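Local coordinates for putative glutathione S-transferase (Corynebacterium glutamicum, PDB 3M1G), which probably acts as a glutathione transferase, built from a thioredoxin-like N-terminal domain and a helical C-terminal domain, at residues Gly172-Tyr177 / Glu340-Pro345; Arg81-Glu86 / Asp160-Trp165. One frame throughout, in Å; residues are numbered along the deposited sequence. Where two conformers were deposited one is given.

How the contacts relate
Contact 2 is the buried one: it joins the ends of helices 71-83 and 154-163 in the thioredoxin-like domain, and all five residues that touch are buried; leucine methyls meet side-chain carbons and two oxygens, and no hydrogen bond crosses. Contact 1 lies at the surface, where the loop after helix 154-163 meets the tail that follows helix 295-305; there a backbone hydrogen bond does much of the joining. The two centres are about 11 Å apart, and the pairs adjoin: Leu-176 CB sits 3.3 Å from Asn-162 OD1, and Pro-345 packs on Arg-81. Arg-170 reaches both, its NH2 bonding Leu-82 O and Thr-343 O.

Contact 1. Residues Gly172-Tyr177 / Glu340-Pro345; sequences GAPNLY and EGVTLP
Gly-172 lends its carbonyl to Val-342 and Thr-343, in a loop-to-tail contact of the glutathione transferase fold: 172-177 belongs to the linker between the last helix of the thioredoxin-like domain and the first long helix of the helical domain, and 340-345 to the C-terminal extension. Neither piece is a regular strand. One hydrogen bond joins them, Thr-343 N to Gly-172 O at 2.8 Å with an N-H...O angle of 156°. The donor stands above the carbonyl plane, 44° out of it. A CA-H...O contact from Val-342 CA, at 3.2 Å, reaches the same Gly-172 O.

With CG1 of Val-342 anti to the backbone N (chi1 162°), that methyl also comes up to Gly-172 O and lies 3.8 Å from Pro-174 CD, the valine crossing the proline ring at about a right angle. Val-342 CG2 reaches Pro-174 CA at 3.9 Å. The proline ring also packs on Phe-338, another residue of the tail. The hydroxyl of Thr-343 bonds the carbonyl of Glu-171, the residue before Gly-172, and Thr-343 OG1 lies 3.2 Å from Gly-172 C.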
ATOM      1  N   GLY A 172     -18.252 -36.676   8.653  1.00 22.79           N
ATOM      2  CA  GLY A 172     -17.219 -36.056   9.478  1.00 22.82           C
ATOM      3  C   GLY A 172     -16.986 -34.565   9.177  1.00 23.12           C
ATOM      4  O   GLY A 172     -16.049 -33.986   9.702  1.00 22.82           O
ATOM      5  N   ALA A 173     -17.830 -33.948   8.346  1.00 22.94           N
ATOM      6  CA  ALA A 173     -17.707 -32.508   8.008  1.00 23.33           C
ATOM      7  C   ALA A 173     -17.783 -31.622   9.256  1.00 22.95           C
ATOM      8  O   ALA A 173     -18.418 -31.992  10.186  1.00 20.72           O
ATOM      9  CB  ALA A 173     -18.825 -32.084   7.008  1.00 22.90           C
ATOM     10  N   PRO A 174     -17.131 -30.433   9.261  1.00 22.34           N
ATOM     11  CA  PRO A 174     -17.194 -29.654  10.494  1.00 22.40           C
ATOM     12  C   PRO A 174     -18.594 -29.065  10.757  1.00 22.24           C
ATOM     13  O   PRO A 174     -19.371 -28.841   9.829  1.00 21.26           O
ATOM     14  CB  PRO A 174     -16.194 -28.505  10.234  1.00 22.53           C
ATOM     15  CG  PRO A 174     -16.109 -28.401   8.745  1.00 23.21           C
ATOM     16  CD  PRO A 174     -16.235 -29.829   8.279  1.00 22.73           C
ATOM     17  N   ASN A 175     -18.860 -28.775  12.022  1.00 22.78           N
ATOM     18  CA  ASN A 175     -20.005 -27.967  12.456  1.00 23.52           C
ATOM     19  C   ASN A 175     -19.544 -26.498  12.525  1.00 22.70           C
ATOM     20  O   ASN A 175     -18.933 -26.044  13.524  1.00 22.94           O
ATOM     21  CB  ASN A 175     -20.501 -28.474  13.842  1.00 24.75           C
ATOM     22  CG  ASN A 175     -21.725 -27.719  14.340  1.00 28.08           C
ATOM     23  OD1 ASN A 175     -22.133 -26.711  13.738  1.00 32.50           O
ATOM     24  ND2 ASN A 175     -22.307 -28.182  15.451  1.00 28.46           N
ATOM     25  N   LEU A 176     -19.815 -25.763  11.451  1.00 21.37           N
ATOM     26  CA  LEU A 176     -19.328 -24.382  11.297  1.00 22.18           C
ATOM     27  C   LEU A 176     -20.262 -23.350  11.966  1.00 23.61           C
ATOM     28  O   LEU A 176     -19.908 -22.178  12.098  1.00 24.42           O
ATOM     29  CB  LEU A 176     -19.173 -24.028   9.797  1.00 20.18           C
ATOM     30  CG  LEU A 176     -18.156 -24.899   9.065  1.00 19.67           C
ATOM     31  CD1 LEU A 176     -18.190 -24.661   7.553  1.00 16.48           C
ATOM     32  CD2 LEU A 176     -16.671 -24.647   9.637  1.00 17.26           C
ATOM     33  N   TYR A 177     -21.456 -23.779  12.354  1.00 23.51           N
ATOM     34  CA  TYR A 177     -22.461 -22.861  12.907  1.00 24.04           C
ATOM     35  C   TYR A 177     -23.160 -23.516  14.106  1.00 24.77           C
ATOM     36  O   TYR A 177     -24.370 -23.803  14.060  1.00 24.85           O
ATOM     37  CB  TYR A 177     -23.457 -22.505  11.828  1.00 22.75           C
ATOM     38  CG  TYR A 177     -24.366 -21.309  12.140  1.00 23.36           C
ATOM     39  CD1 TYR A 177     -23.823 -20.069  12.494  1.00 25.85           C
ATOM     40  CD2 TYR A 177     -25.749 -21.402  12.044  1.00 21.75           C
ATOM     41  CE1 TYR A 177     -24.633 -18.964  12.754  1.00 24.13           C
ATOM     42  CE2 TYR A 177     -26.592 -20.269  12.300  1.00 23.34           C
ATOM     43  CZ  TYR A 177     -26.000 -19.064  12.659  1.00 23.84           C
ATOM     44  OH  TYR A 177     -26.732 -17.923  12.923  1.00 25.30           O
ATOM     45  N   GLU A 340     -11.847 -32.261  16.987  1.00 29.00           N
ATOM     46  CA  GLU A 340     -11.296 -33.602  16.859  0.50 29.29           C
ATOM     47  C   GLU A 340     -12.298 -34.519  16.158  1.00 28.72           C
ATOM     48  O   GLU A 340     -13.496 -34.412  16.346  1.00 29.85           O
ATOM     49  CB  GLU A 340     -10.858 -34.156  18.220  0.50 29.86           C
ATOM     50  CG  GLU A 340      -9.684 -33.394  18.782  0.50 30.83           C
ATOM     51  CD  GLU A 340      -8.962 -34.151  19.847  0.50 33.92           C
ATOM     52  OE1 GLU A 340      -9.436 -35.248  20.226  0.50 33.50           O
ATOM     53  OE2 GLU A 340      -7.908 -33.648  20.288  0.50 35.24           O
ATOM     54  N   GLY A 341     -11.768 -35.377  15.293  1.00 28.38           N
ATOM     55  CA  GLY A 341     -12.565 -36.310  14.500  1.00 28.07           C
ATOM     56  C   GLY A 341     -13.158 -35.721  13.229  1.00 27.96           C
ATOM     57  O   GLY A 341     -13.779 -36.442  12.448  1.00 28.03           O
ATOM     58  N   VAL A 342     -13.031 -34.413  13.006  1.00 26.82           N
ATOM     59  CA  VAL A 342     -13.561 -33.847  11.754  1.00 25.46           C
ATOM     60  C   VAL A 342     -12.707 -34.331  10.567  1.00 24.47           C
ATOM     61  O   VAL A 342     -11.519 -34.387  10.675  1.00 23.34           O
ATOM     62  CB  VAL A 342     -13.610 -32.300  11.805  1.00 26.02           C
ATOM     63  CG1 VAL A 342     -13.722 -31.675  10.389  1.00 25.15           C
ATOM     64  CG2 VAL A 342     -14.782 -31.837  12.706  1.00 25.05           C
ATOM     65  N   THR A 343     -13.320 -34.685   9.442  1.00 23.80           N
ATOM     66  CA  THR A 343     -12.556 -35.081   8.258  1.00 23.82           C
ATOM     67  C   THR A 343     -12.268 -33.860   7.368  1.00 24.44           C
ATOM     68  O   THR A 343     -12.996 -32.884   7.391  1.00 23.94           O
ATOM     69  CB  THR A 343     -13.338 -36.089   7.434  1.00 23.89           C
ATOM     70  OG1 THR A 343     -14.626 -35.528   7.170  1.00 22.11           O
ATOM     71  CG2 THR A 343     -13.466 -37.519   8.221  1.00 22.48           C
ATOM     72  N   LEU A 344     -11.189 -33.949   6.604  1.00 25.11           N
ATOM     73  CA  LEU A 344     -10.751 -32.881   5.690  1.00 25.76           C
ATOM     74  C   LEU A 344     -11.419 -33.054   4.322  1.00 24.92           C
ATOM     75  O   LEU A 344     -11.816 -34.154   3.974  1.00 24.34           O
ATOM     76  CB  LEU A 344      -9.229 -32.925   5.552  1.00 25.81           C
ATOM     77  CG  LEU A 344      -8.418 -32.719   6.854  1.00 28.76           C
ATOM     78  CD1 LEU A 344      -6.888 -32.642   6.611  1.00 30.06           C
ATOM     79  CD2 LEU A 344      -8.865 -31.438   7.555  1.00 28.13           C
ATOM     80  N   PRO A 345     -11.579 -31.968   3.558  1.00 24.53           N
ATOM     81  CA  PRO A 345     -12.166 -32.093   2.224  1.00 24.64           C
ATOM     82  C   PRO A 345     -11.377 -33.034   1.334  1.00 24.75           C
ATOM     83  O   PRO A 345     -10.183 -33.119   1.476  1.00 24.35           O
ATOM     84  CB  PRO A 345     -12.079 -30.669   1.673  1.00 25.22           C
ATOM     85  CG  PRO A 345     -12.157 -29.809   2.915  1.00 25.11           C
ATOM     86  CD  PRO A 345     -11.343 -30.562   3.921  1.00 25.38           C
TER

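Contact 2. Residues Arg81-Glu86 / Asp160-Trp165; sequences RLLGLE and DFNLEW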
ATOM      1  N   ARG A  81     -16.954 -26.229  -0.332  1.00 21.61           N
ATOM      2  CA  ARG A  81     -15.805 -27.112  -0.220  1.00 21.06           C
ATOM      3  C   ARG A  81     -15.635 -27.731   1.192  1.00 21.21           C
ATOM      4  O   ARG A  81     -15.431 -28.950   1.323  1.00 21.34           O
ATOM      5  CB  ARG A  81     -14.543 -26.402  -0.670  1.00 21.83           C
ATOM      6  CG  ARG A  81     -13.273 -27.256  -0.547  1.00 20.93           C
ATOM      7  CD  ARG A  81     -12.242 -26.962  -1.607  1.00 23.47           C
ATOM      8  NE  ARG A  81     -11.067 -27.794  -1.364  1.00 24.57           N
ATOM      9  CZ  ARG A  81     -11.006 -29.105  -1.614  1.00 23.90           C
ATOM     10  NH1 ARG A  81     -12.031 -29.762  -2.178  1.00 23.34           N
ATOM     11  NH2 ARG A  81      -9.900 -29.763  -1.327  1.00 23.25           N
ATOM     12  N   LEU A  82     -15.706 -26.914   2.239  1.00 19.99           N
ATOM     13  CA  LEU A  82     -15.499 -27.404   3.575  1.00 20.71           C
ATOM     14  C   LEU A  82     -16.489 -28.507   3.915  1.00 20.42           C
ATOM     15  O   LEU A  82     -16.115 -29.509   4.531  1.00 20.38           O
ATOM     16  CB  LEU A  82     -15.610 -26.276   4.599  1.00 20.99           C
ATOM     17  CG  LEU A  82     -14.417 -25.321   4.741  1.00 20.40           C
ATOM     18  CD1 LEU A  82     -14.793 -24.191   5.693  1.00 19.21           C
ATOM     19  CD2 LEU A  82     -13.195 -26.089   5.252  1.00 18.18           C
ATOM     20  N   LEU A  83     -17.748 -28.334   3.490  1.00 19.80           N
ATOM     21  CA  LEU A  83     -18.805 -29.278   3.841  1.00 19.66           C
ATOM     22  C   LEU A  83     -18.897 -30.501   2.947  1.00 20.54           C
ATOM     23  O   LEU A  83     -19.602 -31.445   3.295  1.00 21.53           O
ATOM     24  CB  LEU A  83     -20.163 -28.574   3.874  1.00 18.48           C
ATOM     25  CG  LEU A  83     -20.214 -27.449   4.932  1.00 19.53           C
ATOM     26  CD1 LEU A  83     -21.587 -26.738   4.820  1.00 17.93           C
ATOM     27  CD2 LEU A  83     -19.982 -27.981   6.352  1.00 17.77           C
ATOM     28  N   GLY A  84     -18.234 -30.478   1.794  1.00 20.20           N
ATOM     29  CA  GLY A  84     -18.285 -31.598   0.855  1.00 20.54           C
ATOM     30  C   GLY A  84     -19.575 -31.632   0.066  1.00 20.85           C
ATOM     31  O   GLY A  84     -20.149 -32.706  -0.147  1.00 20.74           O
ATOM     32  N   LEU A  85     -20.039 -30.454  -0.351  1.00 19.77           N
ATOM     33  CA  LEU A  85     -21.210 -30.330  -1.182  1.00 20.74           C
ATOM     34  C   LEU A  85     -20.856 -30.216  -2.658  1.00 21.63           C
ATOM     35  O   LEU A  85     -21.752 -30.021  -3.485  1.00 21.59           O
ATOM     36  CB  LEU A  85     -22.093 -29.158  -0.738  1.00 20.25           C
ATOM     37  CG  LEU A  85     -22.691 -29.272   0.657  1.00 21.65           C
ATOM     38  CD1 LEU A  85     -23.425 -27.997   1.056  1.00 17.95           C
ATOM     39  CD2 LEU A  85     -23.657 -30.530   0.740  1.00 17.83           C
ATOM     40  N   GLU A  86     -19.581 -30.419  -3.008  1.00 22.17           N
ATOM     41  CA  GLU A  86     -19.135 -30.243  -4.388  1.00 23.47           C
ATOM     42  C   GLU A  86     -19.727 -31.283  -5.350  1.00 24.07           C
ATOM     43  O   GLU A  86     -19.898 -31.003  -6.542  1.00 23.95           O
ATOM     44  CB  GLU A  86     -17.591 -30.310  -4.480  1.00 24.14           C
ATOM     45  CG  GLU A  86     -16.883 -29.147  -3.776  1.00 25.51           C
ATOM     46  CD  GLU A  86     -15.411 -29.411  -3.446  1.00 27.56           C
ATOM     47  OE1 GLU A  86     -15.068 -30.565  -3.139  1.00 30.53           O
ATOM     48  OE2 GLU A  86     -14.592 -28.470  -3.500  1.00 27.82           O
ATOM     49  N   ASP A 160     -27.743 -21.936   5.332  1.00 21.59           N
ATOM     50  CA  ASP A 160     -28.513 -23.100   4.864  1.00 21.48           C
ATOM     51  C   ASP A 160     -27.622 -24.254   4.387  1.00 21.59           C
ATOM     52  O   ASP A 160     -27.950 -25.422   4.632  1.00 20.73           O
ATOM     53  CB  ASP A 160     -29.541 -22.684   3.820  1.00 20.00           C
ATOM     54  CG  ASP A 160     -30.690 -21.840   4.432  1.00 23.57           C
ATOM     55  OD1 ASP A 160     -30.805 -21.748   5.698  1.00 23.09           O
ATOM     56  OD2 ASP A 160     -31.523 -21.315   3.648  1.00 24.31           O
ATOM     57  N   PHE A 161     -26.488 -23.955   3.749  1.00 21.40           N
ATOM     58  CA  PHE A 161     -25.520 -25.043   3.429  1.00 20.85           C
ATOM     59  C   PHE A 161     -25.166 -25.840   4.708  1.00 21.09           C
ATOM     60  O   PHE A 161     -25.073 -27.067   4.672  1.00 21.32           O
ATOM     61  CB  PHE A 161     -24.209 -24.542   2.797  1.00 20.25           C
ATOM     62  CG  PHE A 161     -24.268 -24.180   1.343  1.00 19.82           C
ATOM     63  CD1 PHE A 161     -25.384 -24.438   0.527  1.00 19.64           C
ATOM     64  CD2 PHE A 161     -23.171 -23.539   0.774  1.00 19.28           C
ATOM     65  CE1 PHE A 161     -25.379 -24.101  -0.795  1.00 18.73           C
ATOM     66  CE2 PHE A 161     -23.143 -23.226  -0.545  1.00 17.89           C
ATOM     67  CZ  PHE A 161     -24.246 -23.503  -1.360  1.00 18.61           C
ATOM     68  N   ASN A 162     -24.912 -25.137   5.809  1.00 21.65           N
ATOM     69  CA  ASN A 162     -24.602 -25.749   7.090  1.00 21.66           C
ATOM     70  C   ASN A 162     -25.751 -26.507   7.738  1.00 22.68           C
ATOM     71  O   ASN A 162     -25.541 -27.600   8.237  1.00 22.39           O
ATOM     72  CB  ASN A 162     -24.093 -24.695   8.086  1.00 22.03           C
ATOM     73  CG  ASN A 162     -22.636 -24.308   7.808  1.00 23.57           C
ATOM     74  OD1 ASN A 162     -21.737 -25.148   7.978  1.00 24.07           O
ATOM     75  ND2 ASN A 162     -22.405 -23.077   7.323  1.00 19.64           N
ATOM     76  N   LEU A 163     -26.956 -25.934   7.760  1.00 22.88           N
ATOM     77  CA  LEU A 163     -28.038 -26.509   8.566  1.00 22.87           C
ATOM     78  C   LEU A 163     -29.027 -27.308   7.728  1.00 22.74           C
ATOM     79  O   LEU A 163     -29.523 -28.302   8.188  1.00 24.67           O
ATOM     80  CB  LEU A 163     -28.791 -25.412   9.328  1.00 22.73           C
ATOM     81  CG  LEU A 163     -27.964 -24.509  10.255  1.00 23.13           C
ATOM     82  CD1 LEU A 163     -28.925 -23.622  11.104  1.00 21.20           C
ATOM     83  CD2 LEU A 163     -27.001 -25.338  11.112  1.00 23.12           C
ATOM     84  N   GLU A 164     -29.323 -26.888   6.506  1.00 21.93           N
ATOM     85  CA  GLU A 164     -30.389 -27.564   5.723  1.00 21.67           C
ATOM     86  C   GLU A 164     -29.842 -28.739   4.922  1.00 21.53           C
ATOM     87  O   GLU A 164     -30.566 -29.709   4.659  1.00 20.76           O
ATOM     88  CB  GLU A 164     -31.045 -26.587   4.763  1.00 22.24           C
ATOM     89  CG  GLU A 164     -31.755 -25.403   5.448  1.00 21.35           C
ATOM     90  CD  GLU A 164     -32.772 -25.829   6.489  1.00 24.50           C
ATOM     91  OE1 GLU A 164     -33.526 -26.838   6.292  1.00 21.48           O
ATOM     92  OE2 GLU A 164     -32.822 -25.125   7.516  1.00 25.94           O
ATOM     93  N   TRP A 165     -28.563 -28.660   4.553  1.00 20.66           N
ATOM     94  CA  TRP A 165     -27.934 -29.653   3.660  1.00 19.72           C
ATOM     95  C   TRP A 165     -27.152 -30.705   4.410  1.00 19.76           C
ATOM     96  O   TRP A 165     -26.420 -31.471   3.808  1.00 19.51           O
ATOM     97  CB  TRP A 165     -27.009 -28.939   2.643  1.00 19.27           C
ATOM     98  CG  TRP A 165     -27.713 -28.190   1.558  1.00 18.30           C
ATOM     99  CD1 TRP A 165     -28.183 -26.895   1.597  1.00 19.40           C
ATOM    100  CD2 TRP A 165     -28.022 -28.679   0.246  1.00 19.60           C
ATOM    101  NE1 TRP A 165     -28.765 -26.573   0.398  1.00 19.74           N
ATOM    102  CE2 TRP A 165     -28.672 -27.647  -0.449  1.00 19.34           C
ATOM    103  CE3 TRP A 165     -27.808 -29.901  -0.408  1.00 22.48           C
ATOM    104  CZ2 TRP A 165     -29.122 -27.799  -1.758  1.00 21.31           C
ATOM    105  CZ3 TRP A 165     -28.246 -30.054  -1.700  1.00 19.83           C
ATOM    106  CH2 TRP A 165     -28.905 -29.011  -2.367  1.00 21.82           C
TER
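Two aromatic side chains, Phe-161 and Trp-165, receive the same methyl, Leu-85 CD1, which reaches CB and CG of Phe-161 but CB of Trp-165, coming at each ring obliquely. Leu-85 CD1 lies 3.9 Å from Phe-161 CG and 4.0 Å from Trp-165 CB. The indole has Asp-160 C at its edge, in the ring plane, and stacks edge-to-face with Phe-168. The guanidinium of Arg-81, turned away from this contact, takes Glu-86 at its edge: Arg-81 NH1 meets the syn lone pair of Glu-86 OE2 at 3.2 Å in a salt bridge, and its NE makes a further salt bridge with Asp-291.

This is the packing of two helix ends in the thioredoxin-like domain, whose helices 71-83 and 154-163 share one face of the sheet in glutathione transferases. A Schellman motif closes helix 71-83 at Gly-84, and the chain turns there to bring Leu-85 in beside Leu-83. Leu-83 CD1 sits 3.5 Å from Phe-161 O and 4.0 Å from Phe-161 CB. Asn-162 CB leaves pointing away, but with CG beside the backbone N (chi1 -77°) its amide comes back, Asn-162 OD1 3.5 Å from Leu-83 CD1.

No hydrogen bond crosses; what joins the segments is van der Waals packing of leucine methyls against carbons and two oxygens. Phe-161 O, packed against the Leu-83 methyl, gets its hydrogen bond from His-169 NE2, so this buried polar atom is satisfied from outside the two segments.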